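Local coordinates for short-chain dehydrogenase/reductase SDR (Vibrio parahaemolyticus, PDB 3GUY), which probably catalyses the NAD(P)-dependent oxidation or reduction of an unspecified substrate, as a tetrameric member of the short-chain dehydrogenase/reductase family, at residues E61-F66 and L111-K116; A170-G175 and D217-R222; G174-E179 and S192-E197. The protein carries 2 engineered substitutions. One frame throughout, in Å; residues are numbered along the deposited sequence.

Contact 1 (E61-F66 and L111-K116)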
loop_
_atom_site.group_PDB
_atom_site.type_symbol
_atom_site.label_atom_id
_atom_site.label_comp_id
_atom_site.label_asym_id
_atom_site.label_seq_id
_atom_site.Cartn_x
_atom_site.Cartn_y
_atom_site.Cartn_z
ATOM N N GLU D 61 19.126 2.653 -28.168
ATOM C CA GLU D 61 20.388 2.380 -27.505
ATOM C C GLU D 61 20.288 1.145 -26.576
ATOM O O GLU D 61 21.245 0.356 -26.483
ATOM C CB GLU D 61 20.934 3.623 -26.788
ATOM C CG GLU D 61 21.367 4.746 -27.766
ATOM C CD GLU D 61 22.243 5.848 -27.127
ATOM O OE1 GLU D 61 23.027 5.579 -26.180
ATOM O OE2 GLU D 61 22.168 7.003 -27.612
ATOM N N VAL D 62 19.136 0.946 -25.936
ATOM C CA VAL D 62 18.929 -0.218 -25.062
ATOM C C VAL D 62 18.848 -1.537 -25.862
ATOM O O VAL D 62 19.381 -2.568 -25.452
ATOM C CB VAL D 62 17.687 -0.014 -24.156
ATOM C CG1 VAL D 62 17.290 -1.285 -23.460
ATOM C CG2 VAL D 62 17.989 1.101 -23.153
ATOM N N GLU D 63 18.207 -1.483 -27.016
ATOM C CA GLU D 63 18.114 -2.631 -27.902
ATOM C C GLU D 63 19.522 -3.003 -28.407
ATOM O O GLU D 63 19.869 -4.166 -28.436
ATOM C CB GLU D 63 17.097 -2.318 -29.019
ATOM C CG GLU D 63 17.093 -3.194 -30.268
ATOM C CD GLU D 63 16.791 -2.323 -31.499
ATOM O OE1 GLU D 63 15.614 -1.917 -31.665
ATOM O OE2 GLU D 63 17.742 -1.990 -32.251
ATOM N N GLN D 64 20.349 -2.014 -28.734
ATOM C CA GLN D 64 21.747 -2.294 -29.146
ATOM C C GLN D 64 22.628 -2.802 -28.011
ATOM O O GLN D 64 23.565 -3.560 -28.249
ATOM C CB GLN D 64 22.411 -1.054 -29.700
ATOM C CG GLN D 64 21.870 -0.616 -31.057
ATOM C CD GLN D 64 22.003 0.878 -31.250
ATOM O OE1 GLN D 64 22.970 1.498 -30.778
ATOM N NE2 GLN D 64 21.007 1.477 -31.917
ATOM N N LEU D 65 22.353 -2.349 -26.785
ATOM C CA LEU D 65 23.123 -2.774 -25.623
ATOM C C LEU D 65 23.040 -4.292 -25.532
ATOM O O LEU D 65 24.049 -4.954 -25.469
ATOM C CB LEU D 65 22.645 -2.068 -24.311
ATOM C CG LEU D 65 23.094 -2.596 -22.919
ATOM C CD1 LEU D 65 24.603 -2.400 -22.622
ATOM C CD2 LEU D 65 22.253 -1.937 -21.802
ATOM N N PHE D 66 21.842 -4.846 -25.580
ATOM C CA PHE D 66 21.698 -6.270 -25.385
ATOM C C PHE D 66 22.045 -7.097 -26.612
ATOM O O PHE D 66 22.469 -8.243 -26.464
ATOM C CB PHE D 66 20.324 -6.611 -24.839
ATOM C CG PHE D 66 20.153 -6.154 -23.428
ATOM C CD1 PHE D 66 20.737 -6.853 -22.393
ATOM C CD2 PHE D 66 19.503 -4.970 -23.147
ATOM C CE1 PHE D 66 20.629 -6.395 -21.094
ATOM C CE2 PHE D 66 19.387 -4.521 -21.853
ATOM C CZ PHE D 66 19.960 -5.232 -20.832
ATOM N N LEU D 111 13.698 -3.123 -18.731
ATOM C CA LEU D 111 12.825 -4.266 -18.448
ATOM C C LEU D 111 12.083 -4.833 -19.671
ATOM O O LEU D 111 11.882 -6.064 -19.794
ATOM C CB LEU D 111 11.793 -3.942 -17.329
ATOM C CG LEU D 111 10.956 -5.124 -16.854
ATOM C CD1 LEU D 111 11.936 -6.256 -16.327
ATOM C CD2 LEU D 111 9.896 -4.699 -15.764
ATOM N N ARG D 112 11.619 -3.968 -20.554
ATOM C CA ARG D 112 10.936 -4.452 -21.739
ATOM C C ARG D 112 11.899 -5.278 -22.627
ATOM O O ARG D 112 11.511 -6.305 -23.187
ATOM C CB ARG D 112 10.378 -3.289 -22.542
ATOM C CG ARG D 112 9.804 -3.664 -23.872
ATOM C CD ARG D 112 9.183 -2.459 -24.549
ATOM N NE ARG D 112 8.758 -2.845 -25.895
ATOM C CZ ARG D 112 9.554 -2.868 -26.961
ATOM N NH1 ARG D 112 10.814 -2.433 -26.897
ATOM N NH2 ARG D 112 9.053 -3.260 -28.122
ATOM N N GLU D 113 13.120 -4.784 -22.781
ATOM C CA GLU D 113 14.101 -5.474 -23.608
ATOM C C GLU D 113 14.489 -6.821 -22.980
ATOM O O GLU D 113 14.600 -7.858 -23.697
ATOM C CB GLU D 113 15.305 -4.593 -23.820
ATOM C CG GLU D 113 16.229 -5.096 -24.932
ATOM C CD GLU D 113 15.610 -4.975 -26.323
ATOM O OE1 GLU D 113 14.717 -4.111 -26.524
ATOM O OE2 GLU D 113 16.041 -5.726 -27.225
ATOM N N LEU D 114 14.629 -6.836 -21.645
ATOM C CA LEU D 114 14.830 -8.093 -20.918
ATOM C C LEU D 114 13.714 -9.110 -21.106
ATOM O O LEU D 114 14.003 -10.309 -21.332
ATOM C CB LEU D 114 15.125 -7.840 -19.426
ATOM C CG LEU D 114 16.415 -7.061 -19.183
ATOM C CD1 LEU D 114 16.527 -6.750 -17.666
ATOM C CD2 LEU D 114 17.666 -7.834 -19.725
ATOM N N VAL D 115 12.446 -8.669 -21.068
ATOM C CA VAL D 115 11.328 -9.602 -21.190
ATOM C C VAL D 115 11.179 -10.109 -22.612
ATOM O O VAL D 115 10.846 -11.266 -22.833
ATOM C CB VAL D 115 9.992 -8.993 -20.700
ATOM C CG1 VAL D 115 8.855 -9.936 -20.907
ATOM C CG2 VAL D 115 10.088 -8.634 -19.172
ATOM N N LYS D 116 11.411 -9.222 -23.560
ATOM C CA LYS D 116 11.410 -9.541 -24.997
ATOM C C LYS D 116 12.408 -10.676 -25.273
ATOM O O LYS D 116 12.038 -11.674 -25.856
ATOM C CB LYS D 116 11.788 -8.293 -25.822
ATOM C CG LYS D 116 11.406 -8.380 -27.288
ATOM C CD LYS D 116 11.550 -7.016 -28.011
ATOM C CE LYS D 116 10.899 -7.037 -29.396
ATOM N NZ LYS D 116 9.433 -6.705 -29.268
#

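Contact 2 (A170-G175 and D217-R222)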
loop_
_atom_site.group_PDB
_atom_site.type_symbol
_atom_site.label_atom_id
_atom_site.label_comp_id
_atom_site.label_asym_id
_atom_site.label_seq_id
_atom_site.Cartn_x
_atom_site.Cartn_y
_atom_site.Cartn_z
ATOM N N ALA D 170 13.084 -7.029 -6.177
ATOM C CA ALA D 170 12.841 -5.596 -5.921
ATOM C C ALA D 170 13.700 -5.166 -4.760
ATOM O O ALA D 170 13.709 -5.789 -3.724
ATOM C CB ALA D 170 11.351 -5.328 -5.628
ATOM N N VAL D 171 14.450 -4.104 -4.942
ATOM C CA VAL D 171 15.331 -3.603 -3.911
ATOM C C VAL D 171 14.994 -2.137 -3.689
ATOM O O VAL D 171 14.865 -1.388 -4.669
ATOM C CB VAL D 171 16.814 -3.695 -4.357
ATOM C CG1 VAL D 171 17.705 -3.247 -3.233
ATOM C CG2 VAL D 171 17.150 -5.141 -4.900
ATOM N N TYR D 172 14.855 -1.751 -2.409
ATOM C CA TYR D 172 14.443 -0.406 -2.005
ATOM C C TYR D 172 15.421 0.173 -1.006
ATOM O O TYR D 172 15.286 -0.057 0.201
ATOM C CB TYR D 172 13.042 -0.399 -1.375
ATOM C CG TYR D 172 11.961 -1.036 -2.222
ATOM C CD1 TYR D 172 11.252 -0.300 -3.167
ATOM C CD2 TYR D 172 11.682 -2.383 -2.113
ATOM C CE1 TYR D 172 10.258 -0.881 -3.946
ATOM C CE2 TYR D 172 10.673 -2.996 -2.913
ATOM C CZ TYR D 172 9.960 -2.224 -3.805
ATOM O OH TYR D 172 9.016 -2.842 -4.591
ATOM N N PRO D 173 16.445 0.877 -1.496
ATOM C CA PRO D 173 17.351 1.527 -0.586
ATOM C C PRO D 173 16.823 2.858 -0.098
ATOM O O PRO D 173 16.150 3.587 -0.848
ATOM C CB PRO D 173 18.608 1.758 -1.413
ATOM C CG PRO D 173 18.299 1.359 -2.777
ATOM C CD PRO D 173 16.971 0.768 -2.869
ATOM N N GLY D 174 17.201 3.206 1.126
ATOM C CA GLY D 174 16.883 4.529 1.676
ATOM C C GLY D 174 18.075 5.028 2.451
ATOM O O GLY D 174 18.790 4.246 3.063
ATOM N N GLY D 175 18.257 6.340 2.463
ATOM C CA GLY D 175 19.330 6.965 3.243
ATOM C C GLY D 175 20.697 6.916 2.572
ATOM O O GLY D 175 21.731 6.981 3.241
ATOM N N ASP D 217 12.204 -9.401 -2.390
ATOM C CA ASP D 217 12.039 -7.980 -2.093
ATOM C C ASP D 217 12.878 -7.669 -0.875
ATOM O O ASP D 217 12.783 -8.359 0.129
ATOM C CB ASP D 217 10.541 -7.628 -1.808
ATOM C CG ASP D 217 9.555 -8.099 -2.921
ATOM O OD1 ASP D 217 9.290 -7.264 -3.843
ATOM O OD2 ASP D 217 9.030 -9.275 -2.913
ATOM N N ILE D 218 13.687 -6.628 -0.945
ATOM C CA ILE D 218 14.491 -6.235 0.160
ATOM C C ILE D 218 14.572 -4.698 0.313
ATOM O O ILE D 218 14.648 -3.933 -0.680
ATOM C CB ILE D 218 15.913 -6.892 0.051
ATOM C CG1 ILE D 218 16.669 -6.754 1.370
ATOM C CG2 ILE D 218 16.678 -6.321 -1.099
ATOM C CD1 ILE D 218 18.013 -7.589 1.451
ATOM N N THR D 219 14.477 -4.241 1.561
ATOM C CA THR D 219 14.605 -2.840 1.886
ATOM C C THR D 219 15.839 -2.683 2.801
ATOM O O THR D 219 16.042 -3.417 3.754
ATOM C CB THR D 219 13.339 -2.261 2.595
ATOM O OG1 THR D 219 12.234 -2.410 1.765
ATOM C CG2 THR D 219 13.486 -0.740 2.920
ATOM N N VAL D 220 16.648 -1.702 2.522
ATOM C CA VAL D 220 17.869 -1.499 3.279
ATOM C C VAL D 220 17.818 -0.026 3.622
ATOM O O VAL D 220 17.447 0.779 2.776
ATOM C CB VAL D 220 19.095 -1.972 2.415
ATOM C CG1 VAL D 220 20.347 -1.858 3.129
ATOM C CG2 VAL D 220 18.958 -3.459 2.063
ATOM N N ASN D 221 18.130 0.325 4.868
ATOM C CA ASN D 221 17.973 1.684 5.355
ATOM C C ASN D 221 19.174 2.074 6.197
ATOM O O ASN D 221 19.835 1.214 6.809
ATOM C CB ASN D 221 16.734 1.798 6.241
ATOM C CG ASN D 221 15.479 2.104 5.466
ATOM O OD1 ASN D 221 14.583 1.264 5.344
ATOM N ND2 ASN D 221 15.394 3.301 4.960
ATOM N N ARG D 222 19.450 3.358 6.246
ATOM C CA ARG D 222 20.466 3.829 7.175
ATOM C C ARG D 222 19.856 3.755 8.580
ATOM O O ARG D 222 18.673 3.965 8.756
ATOM C CB ARG D 222 20.965 5.249 6.834
ATOM C CG ARG D 222 20.452 6.335 7.736
ATOM C CD ARG D 222 21.238 7.658 7.633
ATOM N NE ARG D 222 20.279 8.766 7.512
ATOM C CZ ARG D 222 19.416 9.146 8.464
ATOM N NH1 ARG D 222 19.395 8.545 9.649
ATOM N NH2 ARG D 222 18.571 10.150 8.240
HETATM O O HOH W 1 7.899 -5.067 -4.018
#

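Contact 3 (G174-E179 and S192-E197)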
loop_
_atom_site.group_PDB
_atom_site.type_symbol
_atom_site.label_atom_id
_atom_site.label_comp_id
_atom_site.label_asym_id
_atom_site.label_seq_id
_atom_site.Cartn_x
_atom_site.Cartn_y
_atom_site.Cartn_z
ATOM N N GLY D 174 17.201 3.206 1.126
ATOM C CA GLY D 174 16.883 4.529 1.676
ATOM C C GLY D 174 18.075 5.028 2.451
ATOM O O GLY D 174 18.790 4.246 3.063
ATOM N N GLY D 175 18.257 6.340 2.463
ATOM C CA GLY D 175 19.330 6.965 3.243
ATOM C C GLY D 175 20.697 6.916 2.572
ATOM O O GLY D 175 21.731 6.981 3.241
ATOM N N MET D 176 20.724 6.785 1.255
ATOM C CA MET D 176 21.985 6.876 0.520
ATOM C C MET D 176 22.091 8.291 -0.025
ATOM O O MET D 176 21.066 8.950 -0.274
ATOM C CB MET D 176 22.044 5.895 -0.666
ATOM C CG MET D 176 21.812 4.430 -0.370
ATOM S SD MET D 176 22.268 3.285 -1.698
ATOM C CE MET D 176 21.600 4.106 -3.124
ATOM N N ALA D 177 23.339 8.733 -0.229
ATOM C CA ALA D 177 23.647 9.954 -0.981
ATOM C C ALA D 177 22.895 10.013 -2.306
ATOM O O ALA D 177 22.274 11.017 -2.605
ATOM C CB ALA D 177 25.180 10.064 -1.245
ATOM N N THR D 178 22.951 8.929 -3.080
ATOM C CA THR D 178 22.434 8.866 -4.451
ATOM C C THR D 178 21.418 9.940 -4.705
ATOM O O THR D 178 21.574 10.738 -5.622
ATOM C CB THR D 178 21.769 7.500 -4.753
ATOM N N GLU D 179 20.378 9.960 -3.881
ATOM C CA GLU D 179 19.333 10.951 -3.998
ATOM C C GLU D 179 18.592 11.031 -2.665
ATOM O O GLU D 179 17.605 10.309 -2.425
ATOM C CB GLU D 179 18.396 10.616 -5.165
ATOM N N SER D 192 26.358 10.705 7.686
ATOM C CA SER D 192 25.059 11.198 7.224
ATOM C C SER D 192 24.247 10.164 6.388
ATOM O O SER D 192 23.020 10.277 6.283
ATOM C CB SER D 192 25.271 12.458 6.362
ATOM O OG SER D 192 25.852 13.514 7.109
ATOM N N PHE D 193 24.943 9.190 5.784
ATOM C CA PHE D 193 24.363 8.291 4.787
ATOM C C PHE D 193 24.799 6.849 4.958
ATOM O O PHE D 193 25.808 6.557 5.567
ATOM C CB PHE D 193 24.782 8.719 3.373
ATOM C CG PHE D 193 24.563 10.170 3.092
ATOM C CD1 PHE D 193 25.648 11.021 2.846
ATOM C CD2 PHE D 193 23.275 10.701 3.110
ATOM C CE1 PHE D 193 25.447 12.380 2.605
ATOM C CE2 PHE D 193 23.063 12.056 2.870
ATOM C CZ PHE D 193 24.152 12.900 2.615
ATOM N N MET D 194 24.010 5.953 4.381
ATOM C CA MET D 194 24.433 4.600 4.134
ATOM C C MET D 194 25.340 4.701 2.917
ATOM O O MET D 194 24.905 5.165 1.862
ATOM C CB MET D 194 23.217 3.705 3.836
ATOM C CG MET D 194 23.533 2.254 3.558
ATOM S SD MET D 194 22.091 1.189 3.440
ATOM C CE MET D 194 20.987 2.109 2.354
ATOM N N SER D 195 26.592 4.260 3.064
ATOM C CA SER D 195 27.537 4.267 1.944
ATOM C C SER D 195 27.095 3.267 0.889
ATOM O O SER D 195 26.549 2.196 1.235
ATOM C CB SER D 195 28.948 3.874 2.417
ATOM O OG SER D 195 29.055 2.461 2.554
ATOM N N ALA D 196 27.384 3.586 -0.379
ATOM C CA ALA D 196 27.181 2.649 -1.467
ATOM C C ALA D 196 27.883 1.304 -1.249
ATOM O O ALA D 196 27.336 0.241 -1.607
ATOM C CB ALA D 196 27.603 3.263 -2.784
ATOM N N GLU D 197 29.095 1.364 -0.687
ATOM C CA GLU D 197 29.876 0.168 -0.331
ATOM C C GLU D 197 29.064 -0.728 0.597
ATOM O O GLU D 197 28.936 -1.906 0.346
ATOM C CB GLU D 197 31.193 0.586 0.348
ATOM C CG GLU D 197 32.186 -0.533 0.662
ATOM C CD GLU D 197 33.548 0.005 1.174
ATOM O OE1 GLU D 197 33.876 -0.187 2.357
ATOM O OE2 GLU D 197 34.292 0.636 0.395
#

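Contact 1 (E61-F66 and L111-K116)
E113 and F66 run antiparallel alongside each other, the carboxylate plane of E113 turned just 15° from the plane of the F66 ring. Aliphatic carbon does the touching: E113 CG lies 3.7 Å from F66 CD2. The glutamate leaves its helix with CG anti to the backbone N (chi1 -166°) and then bends at chi2, which folds the carboxylate over the backbone of the facing helix, E113 CD coming to 3.8 Å from E63 CA. Nearer the E113 backbone, V62 CG1 meets E113 CB at 3.9 Å. At the far end of the ring, L114 presents one methyl, CD2, 3.6 Å from both F66 CE1 and F66 CZ. E63 takes part through CB, while its carboxylate heads away, leaving E63 OE1 5.7 Å from E113 OE1. No hydrogen bond links the segments; E113 OE2 forms a salt bridge with R117, which probably favours the charged carboxylate. The axes of segments 61-66 and 111-116 approach to 9.9 Å at a crossing angle of -44°. This packing joins helix 59-67 to helix 93-118 on one flank of the Rossmann-type sheet, with L65 reaching strand 28-32 and L111 resting on helix 141-160.

Contact 2 (A170-G175 and D217-R222)
D217 pairs with A170, its OD1 3.3 Å from A170 CB. A bridging water donates to D217 OD1 and accepts from Y172 OH, lying in the plane of the tyrosine ring at its edge; OD1 is also salt-bridged to R158, and Y172 OH makes a weak hydrogen bond with K151. I218 follows with two backbone bonds: its N donates to A170 O (2.9 Å), and its O receives Y172 N (2.8 Å), both running nearly straight out from the acceptor carbonyl. V171 and I218 stand next to each other on one face, both pointing outward from it, with I218 CG2 3.9 Å from V171 CG1. T219 returns to the face of Y172. Its OG1 is anti to the carbonyl carbon (chi1 -60°), which sets the hydroxyl beside the tyrosine, 3.8 Å from Y172 CB, and leaves CG2 near Y172 O. V220 N then donates to Y172 O over a longer 3.2 Å, from 37° out of the carbonyl plane, and V220 O accepts G174 N at 2.9 Å. N221 directs its amide toward G174, ND2 lying 3.8 Å from G174 CA, while its OD1 bonds to S216 of the third subunit. At R222 the ladder fades into a weak bond from its N to G174 O, and CB passes near G175 O. Strands 167-174 and 214-222 are neighbours in the seven-stranded parallel Rossmann-type sheet, joined by a beta-alpha-beta crossover through helix 196-207. Main-chain amides and carbonyls thus hold this pair together, assisted by CA-H...O contacts, with apolar packing around V171 and I218 and a water bridge on the Y172 side. Strand 214-222, outermost within the chain, also pairs antiparallel with the third subunit, so the same backbone chemistry carries the sheet across the interface.

Contact 3 (G174-E179 and S192-E197)
G175 O accepts M194 N in the one hydrogen bond between the two chain pieces, 2.7 Å long with an N-H...O angle of 162° and the donor tilted 24° from the carbonyl plane. The same oxygen lies at the edge of the F193 ring, near its plane, 4.0 Å from F193 CD2. A177 comes over one face of that ring, its CA 4.1 Å above the plane and offset toward the rim, while S192 CB sits over the centre of the opposite face, so the phenyl is held between the two residues. A177 N, 3.8 Å from F193 CG, is buried here with no polar partner in the model. M194 runs extended until chi3 (47°), where its chain bends and brings CE close against G174 O (3.1 Å, a tight contact) and, in another direction, 3.7 Å from M176 CG, the two methionines crossing at an angle. Just beyond, S195 is the N-cap of helix 196-207, its OG bonded to D198 N. F193 O reaches N212 of the third subunit. P173-G174 matches the Pro-Gly motif found near the C-terminal end of this strand in short-chain dehydrogenases, where the ensuing loop commonly borders the cofactor and substrate cleft.

Overall arrangement
Contacts 2 and 3 form one continuous region: they share G174 and G175, their centres are 10 Å apart, and M194 SD of contact 3 packs 3.5 Å from V220 CG1 of contact 2. Strand 167-174, the loop after it, helix 196-207 and strand 214-222 follow in sequence, and both contacts touch the third subunit. Contact 1 lies on the opposite side of the chain's centre, about 25 Å from contact 2 and 28 Å from contact 3 between centres, and borders the second subunit instead. By family analogy, the loop of contact 3 probably borders the active-site cleft.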